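Local coordinates for protein esterase A (Caulobacter crescentus, PDB 5GKV) that probably hydrolyses ester bonds as a serine hydrolase homologous to penicillin-binding proteins and beta-lactamases, at residues Leu99-Ala104 against Thr121-Leu126; Asp107-Phe112 against Gly175-Glu180; Ala302-Gly307 against Trp318-Met323; Ala130-Phe135 against Gly168-Thr173; Arg188-Ala193 against Glu260-Asn265. One frame throughout, in Å; residues are numbered along the deposited sequence.

In the fold
From the N terminus, the chain leaves helix 82-95 and enters loop 99-104, which interaction 1 ties to the start of helix 122-126. Residues 107-112 lie inside that loop and join helix 173-186 in interaction 2, so interactions 1 and 2 cross. Within the longer loop of interaction 2, interaction 4 fastens 130-135 to 168-173, the segment leading into helix 173-186. Interaction 5 follows in series, holding the start of helix 190-202 to loop 260-265. Interaction 3 closes last, joining the two-strand sheet 305-306/315-318. It returns to interaction 1 through R304 and A320, while S263 links interactions 4 and 5 through the backbone of V172.

Interaction 1: residues Leu99-Ala104 against Thr121-Leu126; sequences LAYDQA and TVEQAL
The N-terminal turn of helix 122-126, closed by a capping box of T121 and Q124, hangs by two of its backbone N-H groups from carbonyls of Y101 and Q103 in a type I beta turn spanning A100 to Q103. E123 N reaches Y101 O at 2.9 Å on a lone pair in the carbonyl plane, and V122 N meets Q103 O at 2.9 Å almost head-on. Within the box, Q124 N donates to T121 OG1 and T121 N to Q124 OE1. The T121 methyl CG2 rests 3.4 Å from D102 O. Beyond the bonds, V122 supplies the apolar wedge: CG2 meets L99 CD1 tip to tip at 4.0 Å, while CG1 lies 4.1 Å from Y101 CD1 with the two side chains crossing at about a right angle. E123 holds CG between its backbone N and carbonyl carbon (chi1 64°), which carries the chain past Y101 O and brings OE1 to 3.4 Å from Y101 CB. That oxygen is engaged in a salt bridge with R304 NE, and R304 also makes a cation-pi contact with the Y101 ring. Y101 further packs on helices 82-95 and 294-301, and L99 and L126 lean on helices 82-95 and 173-186.

Interaction 2: residues Asp107-Phe112 against Gly175-Glu180; sequences DVWPEF and GYLAGE
E180 OE2 is gripped by two arginines of its own helix, R183 through NH2 and R184 through NE, while E180 OE1 accepts from W147 NE1. The aliphatic part of E180 meets the other segment: CG sits 3.7 Å from the centroid of the W109 six-membered ring, 4° off the ring normal, a CH-pi contact over the middle of the face. CB joins it at 3.9 Å from W109 CZ3. A bend at chi2 (66°) turns the carboxylate off the line of the chain, leaving its plane steeply inclined to the indole, 71° away from it. On the opposite face of W109 lies F112 CD1, 3.7 Å above the plane and offset toward the rim. E111 OE1 lies at the indole edge, in plane, and is salt-bridged to R184. L177 CD2 touches both aromatics, 3.8 Å from F112 CE1 and 4.0 Å from W109 CZ3. Helix 173-186 thus packs on the short helical turns of 107-112, with C151 of helix 147-156 touching both W109 and E180. The contact splits one residue by chemistry: the E180 methylenes serve an apolar ring face, while its buried charge is met by two arginines and an indole N-H, which would probably keep it ionised.

Interaction 3: residues Ala302-Gly307 against Trp318-Met323; sequences AERLRG and WGAGFM
R304 N donates to W318 O at 2.7 Å, and W318 N to L305 O at 3.0 Å, both bonds straight and running nearly along the line of the accepting carbonyl. The same W318 O also receives a CA-H contact from E303 CA at 3.5 Å. At the other end of R304, NH1 bonds to A302 O at 2.8 Å from somewhat outside the carbonyl plane, and it also reaches A299 O. A302 O is approached from the second segment by G319 CA at 3.3 Å, in a CA-H...O contact. L305 and W318 form an antiparallel hydrogen-bonded pair in the two-strand sheet 305-306/315-318, which starts just after helix 294-301 ends. Beyond the sheet, A320 is the centre of an inverse gamma turn that brings its methyl under the arginine: CB lies 3.7 Å from the guanidinium plane, over its centre, with CZ its nearest atom at 3.8 Å. A bend at chi2 (48°) folds R304 back along its own segment to that spot. L305 and W318 run side by side in the same direction, L305 CD2 4.1 Å from W318 CB. The W318 ring continues to H128, and E303 OE2 bonds to S317 OG on the neighbouring strand.

Interaction 4: residues Ala130-Phe135 against Gly168-Thr173; sequences AGLSGF and GYHPVT
The H170 imidazole carries the S133 backbone over one face: S133 N lies 3.4 Å above the ring plane over its centre, and S133 CA is 3.6 Å from the centroid, 10° off the normal, a CH-pi contact. G131 N comes to the edge of the same ring, in plane. The neighbouring Y169 ring has P171 N above one face, toward the rim. Two hydroxyls then stitch the segments together. S133 OG, placed anti to its own carbonyl carbon (chi1 -54°), donates to G168 O at 2.7 Å from well above the carbonyl plane, and H170 ND1 adds a weak bond to that same oxygen. T173 OG1 donates to L132 O at 2.7 Å, tilted from the carbonyl plane. A water donates to S133 O at 2.7 Å and accepts from V172 N at 2.9 Å, bridging the backbones. L132 and H170 both lean on L177 of helix 173-186. Y169 OH bonds to K83, the lysine of an S-x-x-K sequence beginning at S80, so Y169 probably corresponds to the active-site tyrosine of this family. The chemistry is that of a buried seam between two irregular loops: side-chain hydroxyls and a water satisfy the carbonyls of L132, S133 and G168, although Y169 O finds no partner.

Interaction 5: residues Arg188-Ala193 against Glu260-Asn265; sequences RTMGTA and EIPSAN
T189 keeps an extended psi of 162° before M190 enters helix 190-202, and loop 260-265 runs past this first turn, the nearest CA atoms, of G191 and E260, being 6.6 Å apart. From the loop E260, extended beyond CG, reaches the helix start, where its carboxylate divides its oxygens between two donors. T189 OG1 gives its proton to E260 OE2 at 2.6 Å, on the syn side and 17° out of the carboxylate plane. G191 N bonds to E260 OE1 at 3.0 Å, coming from above that plane, 50° out. T189 is also the N-cap: OG1 accepts from T192 N at 3.1 Å, so one hydroxyl both caps the helix and holds the glutamate. The bare CA of G191 leaves room for the carboxylate to lie close against the turn. On the buried side M190 runs out beyond CG to bring SD to 3.8 Å from P262 CB and 4.0 Å from P262 CG, and it goes on to pack against helices 82-95 and 173-186. The loop itself is braced by N265, whose OD1 accepts from I261 N at 2.6 Å and whose ND2 reaches the carbonyls of W256 and V259; I261 O in turn accepts from both A264 N and N265 N. S263 bonds through OG to V172 O and through O to K83. A carboxylate set against the N terminus of a helix probably gains from the dipole there, and the T189 hydroxyl and the G191 N-H at that end would help stabilise its negative charge.

Interaction 1: residues Leu99-Ala104 against Thr121-Leu126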
# COMPACT_ATOMS: atom_id res chain seq x y z
N LEU A 99 13.64 -13.09 -11.31
CA LEU A 99 13.26 -11.84 -11.95
C LEU A 99 14.35 -10.85 -11.59
O LEU A 99 15.01 -11.02 -10.57
CB LEU A 99 11.88 -11.35 -11.45
CG LEU A 99 11.21 -10.13 -12.08
CD1 LEU A 99 10.74 -10.46 -13.48
CD2 LEU A 99 10.03 -9.66 -11.21
N ALA A 100 14.55 -9.86 -12.45
CA ALA A 100 15.54 -8.82 -12.18
C ALA A 100 14.86 -7.47 -12.34
O ALA A 100 13.99 -7.32 -13.20
CB ALA A 100 16.76 -8.92 -13.11
N TYR A 101 15.24 -6.51 -11.50
CA TYR A 101 14.60 -5.20 -11.55
C TYR A 101 14.86 -4.50 -12.88
O TYR A 101 14.03 -3.71 -13.33
CB TYR A 101 15.07 -4.33 -10.39
CG TYR A 101 14.30 -4.56 -9.10
CD1 TYR A 101 12.92 -4.47 -9.08
CD2 TYR A 101 14.96 -4.85 -7.91
CE1 TYR A 101 12.20 -4.68 -7.93
CE2 TYR A 101 14.24 -5.07 -6.72
CZ TYR A 101 12.86 -4.97 -6.75
OH TYR A 101 12.12 -5.17 -5.62
N ASP A 102 16.00 -4.75 -13.52
CA ASP A 102 16.29 -4.10 -14.79
C ASP A 102 15.92 -4.96 -15.98
O ASP A 102 16.30 -4.65 -17.12
CB ASP A 102 17.77 -3.67 -14.84
CG ASP A 102 18.73 -4.86 -14.80
OD1 ASP A 102 18.28 -6.01 -14.60
OD2 ASP A 102 19.94 -4.62 -14.96
N GLN A 103 15.19 -6.05 -15.75
CA GLN A 103 14.66 -6.89 -16.81
C GLN A 103 13.46 -6.22 -17.47
O GLN A 103 12.62 -5.62 -16.80
CB GLN A 103 14.25 -8.24 -16.21
CG GLN A 103 13.73 -9.28 -17.16
CD GLN A 103 13.54 -10.60 -16.44
OE1 GLN A 103 13.77 -10.69 -15.23
NE2 GLN A 103 13.11 -11.62 -17.17
N ALA A 104 13.40 -6.30 -18.80
CA ALA A 104 12.25 -5.78 -19.54
C ALA A 104 10.98 -6.53 -19.16
O ALA A 104 10.95 -7.77 -19.13
CB ALA A 104 12.49 -5.90 -21.05
N THR A 121 11.35 -1.50 -18.06
CA THR A 121 11.80 -2.52 -17.12
C THR A 121 10.83 -2.69 -15.94
O THR A 121 9.93 -1.88 -15.70
CB THR A 121 13.20 -2.19 -16.58
OG1 THR A 121 13.15 -0.96 -15.85
CG2 THR A 121 14.22 -2.07 -17.71
N VAL A 122 11.06 -3.77 -15.19
CA VAL A 122 10.28 -4.04 -13.98
C VAL A 122 10.33 -2.85 -13.03
O VAL A 122 9.29 -2.34 -12.60
CB VAL A 122 10.77 -5.34 -13.29
CG1 VAL A 122 10.09 -5.54 -11.91
CG2 VAL A 122 10.48 -6.54 -14.18
N GLU A 123 11.53 -2.36 -12.71
CA GLU A 123 11.61 -1.29 -11.72
C GLU A 123 11.05 0.03 -12.26
O GLU A 123 10.53 0.84 -11.48
CB GLU A 123 13.06 -1.11 -11.24
CG GLU A 123 14.04 -0.67 -12.33
CD GLU A 123 15.49 -0.86 -11.92
OE1 GLU A 123 15.77 -0.97 -10.71
OE2 GLU A 123 16.36 -0.92 -12.82
N GLN A 124 11.09 0.25 -13.58
CA GLN A 124 10.46 1.43 -14.15
C GLN A 124 8.94 1.37 -13.96
O GLN A 124 8.31 2.38 -13.59
CB GLN A 124 10.82 1.57 -15.64
CG GLN A 124 12.23 2.13 -15.84
CD GLN A 124 12.80 1.87 -17.22
OE1 GLN A 124 12.12 1.39 -18.12
NE2 GLN A 124 14.07 2.19 -17.40
N ALA A 125 8.35 0.20 -14.19
CA ALA A 125 6.91 0.02 -13.99
C ALA A 125 6.52 0.24 -12.54
O ALA A 125 5.50 0.89 -12.26
CB ALA A 125 6.49 -1.39 -14.42
N LEU A 126 7.30 -0.30 -11.61
CA LEU A 126 6.93 -0.25 -10.20
C LEU A 126 7.17 1.12 -9.59
O LEU A 126 6.59 1.42 -8.54
CB LEU A 126 7.68 -1.31 -9.41
CG LEU A 126 7.30 -2.76 -9.75
CD1 LEU A 126 8.15 -3.72 -8.92
CD2 LEU A 126 5.82 -3.00 -9.51

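Interaction 2: residues Asp107-Phe112 against Gly175-Glu180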
# COMPACT_ATOMS: atom_id res chain seq x y z
N ASP A 107 9.96 -9.21 -21.39
CA ASP A 107 10.63 -10.50 -21.33
C ASP A 107 9.77 -11.56 -20.65
O ASP A 107 9.80 -12.73 -21.05
CB ASP A 107 11.97 -10.38 -20.61
CG ASP A 107 12.90 -11.54 -20.93
OD1 ASP A 107 13.47 -12.12 -19.99
OD2 ASP A 107 13.02 -11.88 -22.13
N VAL A 108 8.98 -11.18 -19.64
CA VAL A 108 8.10 -12.15 -18.99
C VAL A 108 6.64 -12.00 -19.42
O VAL A 108 5.82 -12.88 -19.12
CB VAL A 108 8.20 -12.07 -17.45
CG1 VAL A 108 9.66 -12.16 -17.01
CG2 VAL A 108 7.57 -10.79 -16.95
N TRP A 109 6.31 -10.93 -20.14
CA TRP A 109 4.93 -10.61 -20.53
C TRP A 109 5.01 -10.10 -21.96
O TRP A 109 4.96 -8.89 -22.22
CB TRP A 109 4.34 -9.58 -19.56
CG TRP A 109 2.95 -9.08 -19.82
CD1 TRP A 109 2.09 -9.44 -20.81
CD2 TRP A 109 2.28 -8.07 -19.05
NE1 TRP A 109 0.91 -8.74 -20.70
CE2 TRP A 109 1.01 -7.88 -19.63
CE3 TRP A 109 2.63 -7.32 -17.93
CZ2 TRP A 109 0.08 -6.97 -19.11
CZ3 TRP A 109 1.71 -6.40 -17.41
CH2 TRP A 109 0.46 -6.23 -18.01
N PRO A 110 5.18 -11.01 -22.93
CA PRO A 110 5.52 -10.58 -24.30
C PRO A 110 4.53 -9.60 -24.90
O PRO A 110 4.94 -8.70 -25.65
CB PRO A 110 5.54 -11.89 -25.09
CG PRO A 110 5.86 -12.93 -24.05
CD PRO A 110 5.15 -12.48 -22.81
N GLU A 111 3.24 -9.73 -24.56
CA GLU A 111 2.23 -8.82 -25.07
C GLU A 111 2.46 -7.38 -24.63
O GLU A 111 1.97 -6.45 -25.30
CB GLU A 111 0.85 -9.30 -24.64
CG GLU A 111 0.49 -10.69 -25.18
CD GLU A 111 0.90 -11.84 -24.28
OE1 GLU A 111 1.86 -11.71 -23.48
OE2 GLU A 111 0.26 -12.91 -24.37
N PHE A 112 3.19 -7.16 -23.54
CA PHE A 112 3.46 -5.81 -23.05
C PHE A 112 4.29 -4.99 -24.03
O PHE A 112 4.33 -3.76 -23.90
CB PHE A 112 4.19 -5.87 -21.72
CG PHE A 112 4.13 -4.59 -20.93
CD1 PHE A 112 2.97 -4.23 -20.25
CD2 PHE A 112 5.23 -3.75 -20.84
CE1 PHE A 112 2.90 -3.05 -19.51
CE2 PHE A 112 5.18 -2.56 -20.11
CZ PHE A 112 4.00 -2.22 -19.45
N GLY A 175 -1.53 -2.20 -9.76
CA GLY A 175 -1.77 -3.52 -9.20
C GLY A 175 -1.84 -4.59 -10.27
O GLY A 175 -1.46 -5.74 -10.03
N TYR A 176 -2.29 -4.22 -11.47
CA TYR A 176 -2.33 -5.15 -12.58
C TYR A 176 -0.95 -5.31 -13.20
O TYR A 176 -0.57 -6.42 -13.60
CB TYR A 176 -3.37 -4.69 -13.61
CG TYR A 176 -4.76 -4.62 -13.02
CD1 TYR A 176 -5.19 -3.49 -12.32
CD2 TYR A 176 -5.66 -5.69 -13.16
CE1 TYR A 176 -6.46 -3.42 -11.78
CE2 TYR A 176 -6.94 -5.63 -12.63
CZ TYR A 176 -7.34 -4.49 -11.93
OH TYR A 176 -8.60 -4.41 -11.39
N LEU A 177 -0.17 -4.22 -13.27
CA LEU A 177 1.20 -4.33 -13.75
C LEU A 177 2.02 -5.25 -12.84
O LEU A 177 2.63 -6.23 -13.30
CB LEU A 177 1.85 -2.95 -13.84
CG LEU A 177 1.25 -1.95 -14.83
CD1 LEU A 177 2.08 -0.66 -14.85
CD2 LEU A 177 1.16 -2.58 -16.22
N ALA A 178 2.07 -4.92 -11.54
CA ALA A 178 2.79 -5.75 -10.58
C ALA A 178 2.21 -7.16 -10.52
O ALA A 178 2.96 -8.14 -10.49
CB ALA A 178 2.75 -5.10 -9.19
N GLY A 179 0.88 -7.27 -10.50
CA GLY A 179 0.26 -8.57 -10.32
C GLY A 179 0.52 -9.51 -11.48
O GLY A 179 0.71 -10.71 -11.30
N GLU A 180 0.53 -8.97 -12.70
CA GLU A 180 0.66 -9.83 -13.87
C GLU A 180 2.11 -10.25 -14.07
O GLU A 180 2.38 -11.39 -14.45
CB GLU A 180 0.10 -9.11 -15.11
CG GLU A 180 0.15 -9.91 -16.40
CD GLU A 180 -0.73 -11.14 -16.40
OE1 GLU A 180 -1.43 -11.40 -15.40
OE2 GLU A 180 -0.71 -11.87 -17.42

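Interaction 3: residues Ala302-Gly307 against Trp318-Met323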
# COMPACT_ATOMS: atom_id res chain seq x y z
N ALA A 302 15.89 1.13 -2.97
CA ALA A 302 16.75 2.19 -3.49
C ALA A 302 15.96 3.16 -4.35
O ALA A 302 15.06 2.77 -5.09
CB ALA A 302 17.90 1.60 -4.31
N GLU A 303 16.30 4.44 -4.23
CA GLU A 303 15.63 5.47 -5.02
C GLU A 303 15.80 5.22 -6.51
O GLU A 303 16.93 5.14 -7.01
CB GLU A 303 16.19 6.85 -4.67
CG GLU A 303 15.49 7.96 -5.43
CD GLU A 303 15.97 9.33 -5.02
OE1 GLU A 303 16.96 9.81 -5.61
OE2 GLU A 303 15.38 9.92 -4.10
N ARG A 304 14.68 5.11 -7.21
CA ARG A 304 14.68 5.05 -8.66
C ARG A 304 14.65 6.45 -9.27
O ARG A 304 15.39 6.73 -10.22
CB ARG A 304 13.47 4.25 -9.15
CG ARG A 304 13.76 2.77 -9.40
CD ARG A 304 14.50 2.14 -8.24
NE ARG A 304 14.80 0.73 -8.46
CZ ARG A 304 14.96 -0.15 -7.48
NH1 ARG A 304 14.83 0.23 -6.20
NH2 ARG A 304 15.25 -1.42 -7.78
N LEU A 305 13.80 7.32 -8.73
CA LEU A 305 13.76 8.71 -9.15
C LEU A 305 13.04 9.52 -8.09
O LEU A 305 12.34 8.97 -7.23
CB LEU A 305 13.08 8.88 -10.51
CG LEU A 305 11.56 8.91 -10.56
CD1 LEU A 305 11.13 9.44 -11.94
CD2 LEU A 305 10.96 7.54 -10.27
N ARG A 306 13.20 10.84 -8.18
CA ARG A 306 12.66 11.78 -7.21
C ARG A 306 12.30 13.08 -7.90
O ARG A 306 13.02 13.53 -8.79
CB ARG A 306 13.66 12.03 -6.08
CG ARG A 306 13.21 13.09 -5.10
CD ARG A 306 14.20 13.25 -3.97
NE ARG A 306 13.97 14.51 -3.28
CZ ARG A 306 14.59 14.87 -2.16
NH1 ARG A 306 15.46 14.05 -1.60
NH2 ARG A 306 14.32 16.05 -1.60
N GLY A 307 11.19 13.67 -7.49
CA GLY A 307 10.73 14.91 -8.09
C GLY A 307 9.23 15.00 -7.97
O GLY A 307 8.57 14.14 -7.38
N TRP A 318 10.64 7.61 -5.15
CA TRP A 318 10.11 6.26 -5.36
C TRP A 318 11.23 5.24 -5.35
O TRP A 318 12.24 5.41 -6.06
CB TRP A 318 9.38 6.16 -6.70
CG TRP A 318 8.03 6.81 -6.76
CD1 TRP A 318 7.68 7.92 -7.49
CD2 TRP A 318 6.84 6.38 -6.09
NE1 TRP A 318 6.35 8.20 -7.31
CE2 TRP A 318 5.81 7.27 -6.45
CE3 TRP A 318 6.55 5.31 -5.22
CZ2 TRP A 318 4.51 7.14 -5.97
CZ3 TRP A 318 5.25 5.19 -4.73
CH2 TRP A 318 4.25 6.10 -5.11
N GLY A 319 11.05 4.17 -4.57
CA GLY A 319 11.73 2.91 -4.78
C GLY A 319 10.96 2.06 -5.77
O GLY A 319 10.15 2.55 -6.55
N ALA A 320 11.21 0.74 -5.71
CA ALA A 320 10.54 -0.20 -6.62
C ALA A 320 9.16 -0.57 -6.05
O ALA A 320 8.91 -1.69 -5.59
CB ALA A 320 11.41 -1.43 -6.86
N GLY A 321 8.25 0.40 -6.13
CA GLY A 321 6.90 0.27 -5.62
C GLY A 321 6.69 0.82 -4.22
O GLY A 321 5.56 1.21 -3.88
N PHE A 322 7.74 0.89 -3.40
CA PHE A 322 7.66 1.53 -2.09
C PHE A 322 7.83 3.05 -2.24
O PHE A 322 8.64 3.53 -3.04
CB PHE A 322 8.75 0.99 -1.15
CG PHE A 322 8.63 -0.47 -0.80
CD1 PHE A 322 7.63 -0.91 0.06
CD2 PHE A 322 9.55 -1.40 -1.30
CE1 PHE A 322 7.53 -2.27 0.41
CE2 PHE A 322 9.44 -2.77 -0.97
CZ PHE A 322 8.43 -3.20 -0.11
N MET A 323 7.07 3.80 -1.45
CA MET A 323 7.34 5.22 -1.29
C MET A 323 8.44 5.38 -0.24
O MET A 323 8.33 4.86 0.87
CB MET A 323 6.08 5.97 -0.87
CG MET A 323 6.25 7.49 -0.83
SD MET A 323 4.73 8.39 -0.48
CE MET A 323 3.47 7.08 -0.69

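Interaction 4: residues Ala130-Phe135 against Gly168-Thr173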
# COMPACT_ATOMS: atom_id res chain seq x y z
N ALA A 130 6.19 4.19 -16.26
CA ALA A 130 5.83 3.60 -17.54
C ALA A 130 4.67 4.29 -18.25
O ALA A 130 4.23 3.80 -19.29
CB ALA A 130 5.51 2.11 -17.37
N GLY A 131 4.13 5.38 -17.69
CA GLY A 131 3.16 6.16 -18.43
C GLY A 131 1.78 5.58 -18.55
O GLY A 131 1.01 6.01 -19.42
N LEU A 132 1.41 4.63 -17.69
CA LEU A 132 0.12 3.96 -17.77
C LEU A 132 -0.76 4.31 -16.56
O LEU A 132 -1.49 3.46 -16.05
CB LEU A 132 0.32 2.45 -17.88
CG LEU A 132 1.34 2.01 -18.95
CD1 LEU A 132 1.53 0.48 -18.94
CD2 LEU A 132 0.95 2.50 -20.35
N SER A 133 -0.71 5.58 -16.14
CA SER A 133 -1.32 6.01 -14.88
C SER A 133 -2.82 5.72 -14.83
O SER A 133 -3.36 5.42 -13.76
CB SER A 133 -1.05 7.50 -14.67
OG SER A 133 0.35 7.76 -14.76
N GLY A 134 -3.49 5.79 -15.97
CA GLY A 134 -4.88 5.40 -16.11
C GLY A 134 -5.16 5.25 -17.59
O GLY A 134 -4.30 5.54 -18.43
N PHE A 135 -6.36 4.78 -17.89
CA PHE A 135 -6.80 4.70 -19.28
C PHE A 135 -7.35 6.06 -19.71
O PHE A 135 -8.32 6.53 -19.12
CB PHE A 135 -7.85 3.62 -19.45
CG PHE A 135 -7.38 2.22 -19.05
CD1 PHE A 135 -6.30 1.62 -19.69
CD2 PHE A 135 -8.05 1.51 -18.06
CE1 PHE A 135 -5.88 0.33 -19.33
CE2 PHE A 135 -7.63 0.22 -17.69
CZ PHE A 135 -6.56 -0.37 -18.33
N GLY A 168 4.46 9.37 -12.57
CA GLY A 168 3.05 9.70 -12.62
C GLY A 168 2.26 8.57 -11.99
O GLY A 168 1.94 7.57 -12.64
N TYR A 169 1.98 8.73 -10.70
CA TYR A 169 1.42 7.66 -9.88
C TYR A 169 0.26 6.95 -10.57
O TYR A 169 -0.65 7.59 -11.10
CB TYR A 169 0.96 8.27 -8.56
CG TYR A 169 0.33 7.30 -7.59
CD1 TYR A 169 1.09 6.30 -6.99
CD2 TYR A 169 -1.01 7.42 -7.23
CE1 TYR A 169 0.51 5.42 -6.06
CE2 TYR A 169 -1.59 6.56 -6.30
CZ TYR A 169 -0.82 5.56 -5.73
OH TYR A 169 -1.41 4.72 -4.82
N HIS A 170 0.32 5.61 -10.59
CA HIS A 170 -0.67 4.72 -11.17
C HIS A 170 -1.58 4.20 -10.05
O HIS A 170 -1.26 3.16 -9.47
CB HIS A 170 -0.01 3.51 -11.85
CG HIS A 170 0.86 3.83 -13.03
ND1 HIS A 170 1.69 4.93 -13.09
CD2 HIS A 170 1.06 3.14 -14.18
CE1 HIS A 170 2.35 4.92 -14.24
NE2 HIS A 170 1.99 3.84 -14.92
N PRO A 171 -2.70 4.86 -9.72
CA PRO A 171 -3.42 4.44 -8.49
C PRO A 171 -4.08 3.07 -8.59
O PRO A 171 -4.16 2.37 -7.58
CB PRO A 171 -4.46 5.56 -8.30
CG PRO A 171 -4.66 6.14 -9.66
CD PRO A 171 -3.31 6.03 -10.35
N VAL A 172 -4.57 2.66 -9.76
CA VAL A 172 -5.22 1.37 -9.93
C VAL A 172 -4.40 0.44 -10.82
O VAL A 172 -4.20 -0.73 -10.50
CB VAL A 172 -6.65 1.55 -10.49
CG1 VAL A 172 -7.37 0.21 -10.51
CG2 VAL A 172 -7.43 2.60 -9.67
N THR A 173 -3.91 0.95 -11.95
CA THR A 173 -3.24 0.12 -12.94
C THR A 173 -1.98 -0.55 -12.39
O THR A 173 -1.61 -1.63 -12.85
CB THR A 173 -2.88 0.95 -14.17
OG1 THR A 173 -2.09 2.08 -13.77
CG2 THR A 173 -4.17 1.46 -14.85
O HOH W 1 -4.94 3.70 -12.43

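Interaction 5: residues Arg188-Ala193 against Glu260-Asn265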
# COMPACT_ATOMS: atom_id res chain seq x y z
N ARG A 188 1.48 -18.32 -9.39
CA ARG A 188 0.30 -18.05 -8.58
C ARG A 188 -0.05 -16.56 -8.63
O ARG A 188 0.79 -15.72 -8.96
CB ARG A 188 0.55 -18.45 -7.12
CG ARG A 188 0.95 -19.92 -6.89
CD ARG A 188 1.56 -20.12 -5.49
NE ARG A 188 2.82 -19.40 -5.33
CZ ARG A 188 3.48 -19.30 -4.18
NH1 ARG A 188 2.99 -19.87 -3.09
NH2 ARG A 188 4.62 -18.63 -4.12
N THR A 189 -1.28 -16.24 -8.27
CA THR A 189 -1.62 -14.83 -8.07
C THR A 189 -0.87 -14.28 -6.86
O THR A 189 -0.41 -15.03 -5.99
CB THR A 189 -3.12 -14.63 -7.86
OG1 THR A 189 -3.50 -15.22 -6.61
CG2 THR A 189 -3.93 -15.22 -9.01
N MET A 190 -0.76 -12.95 -6.78
CA MET A 190 -0.14 -12.35 -5.61
C MET A 190 -0.87 -12.75 -4.33
O MET A 190 -0.23 -13.09 -3.32
CB MET A 190 -0.10 -10.83 -5.72
CG MET A 190 1.07 -10.31 -6.51
SD MET A 190 1.16 -8.52 -6.38
CE MET A 190 2.78 -8.26 -7.07
N GLY A 191 -2.20 -12.71 -4.34
CA GLY A 191 -2.94 -12.98 -3.12
C GLY A 191 -2.75 -14.41 -2.66
O GLY A 191 -2.66 -14.68 -1.46
N THR A 192 -2.65 -15.35 -3.60
CA THR A 192 -2.46 -16.75 -3.25
C THR A 192 -1.07 -16.99 -2.69
O THR A 192 -0.91 -17.65 -1.65
CB THR A 192 -2.70 -17.65 -4.46
OG1 THR A 192 -4.05 -17.51 -4.90
CG2 THR A 192 -2.42 -19.11 -4.08
N ALA A 193 -0.05 -16.46 -3.36
CA ALA A 193 1.30 -16.60 -2.85
C ALA A 193 1.45 -15.92 -1.49
O ALA A 193 2.08 -16.47 -0.58
CB ALA A 193 2.31 -16.04 -3.84
N GLU A 260 -8.82 -9.89 -6.60
CA GLU A 260 -7.51 -9.39 -6.21
C GLU A 260 -7.25 -8.10 -6.97
O GLU A 260 -7.21 -8.10 -8.20
CB GLU A 260 -6.42 -10.40 -6.53
CG GLU A 260 -6.57 -11.72 -5.82
CD GLU A 260 -5.31 -12.56 -5.95
OE1 GLU A 260 -4.26 -12.00 -6.37
OE2 GLU A 260 -5.39 -13.77 -5.64
N ILE A 261 -7.09 -7.00 -6.23
CA ILE A 261 -6.65 -5.74 -6.81
C ILE A 261 -5.44 -5.30 -6.00
O ILE A 261 -5.59 -4.55 -5.01
CB ILE A 261 -7.79 -4.70 -6.82
CG1 ILE A 261 -9.03 -5.28 -7.53
CG2 ILE A 261 -7.32 -3.40 -7.49
CD1 ILE A 261 -10.25 -4.37 -7.55
N PRO A 262 -4.23 -5.76 -6.34
CA PRO A 262 -3.06 -5.50 -5.48
C PRO A 262 -2.67 -4.03 -5.38
O PRO A 262 -1.74 -3.69 -4.63
CB PRO A 262 -1.95 -6.34 -6.14
CG PRO A 262 -2.70 -7.43 -6.88
CD PRO A 262 -3.92 -6.72 -7.41
N SER A 263 -3.33 -3.13 -6.10
CA SER A 263 -3.12 -1.70 -5.89
C SER A 263 -4.07 -1.10 -4.87
O SER A 263 -3.87 0.05 -4.48
CB SER A 263 -3.27 -0.94 -7.22
OG SER A 263 -4.44 -1.36 -7.91
N ALA A 264 -5.11 -1.83 -4.43
CA ALA A 264 -6.22 -1.16 -3.75
C ALA A 264 -7.12 -1.98 -2.82
O ALA A 264 -7.86 -1.38 -2.04
CB ALA A 264 -7.13 -0.49 -4.78
N ASN A 265 -7.16 -3.31 -2.91
CA ASN A 265 -8.21 -4.02 -2.17
C ASN A 265 -7.67 -5.02 -1.16
O ASN A 265 -8.38 -5.96 -0.77
CB ASN A 265 -9.20 -4.70 -3.13
CG ASN A 265 -8.72 -6.05 -3.61
OD1 ASN A 265 -7.52 -6.28 -3.78
ND2 ASN A 265 -9.67 -6.96 -3.86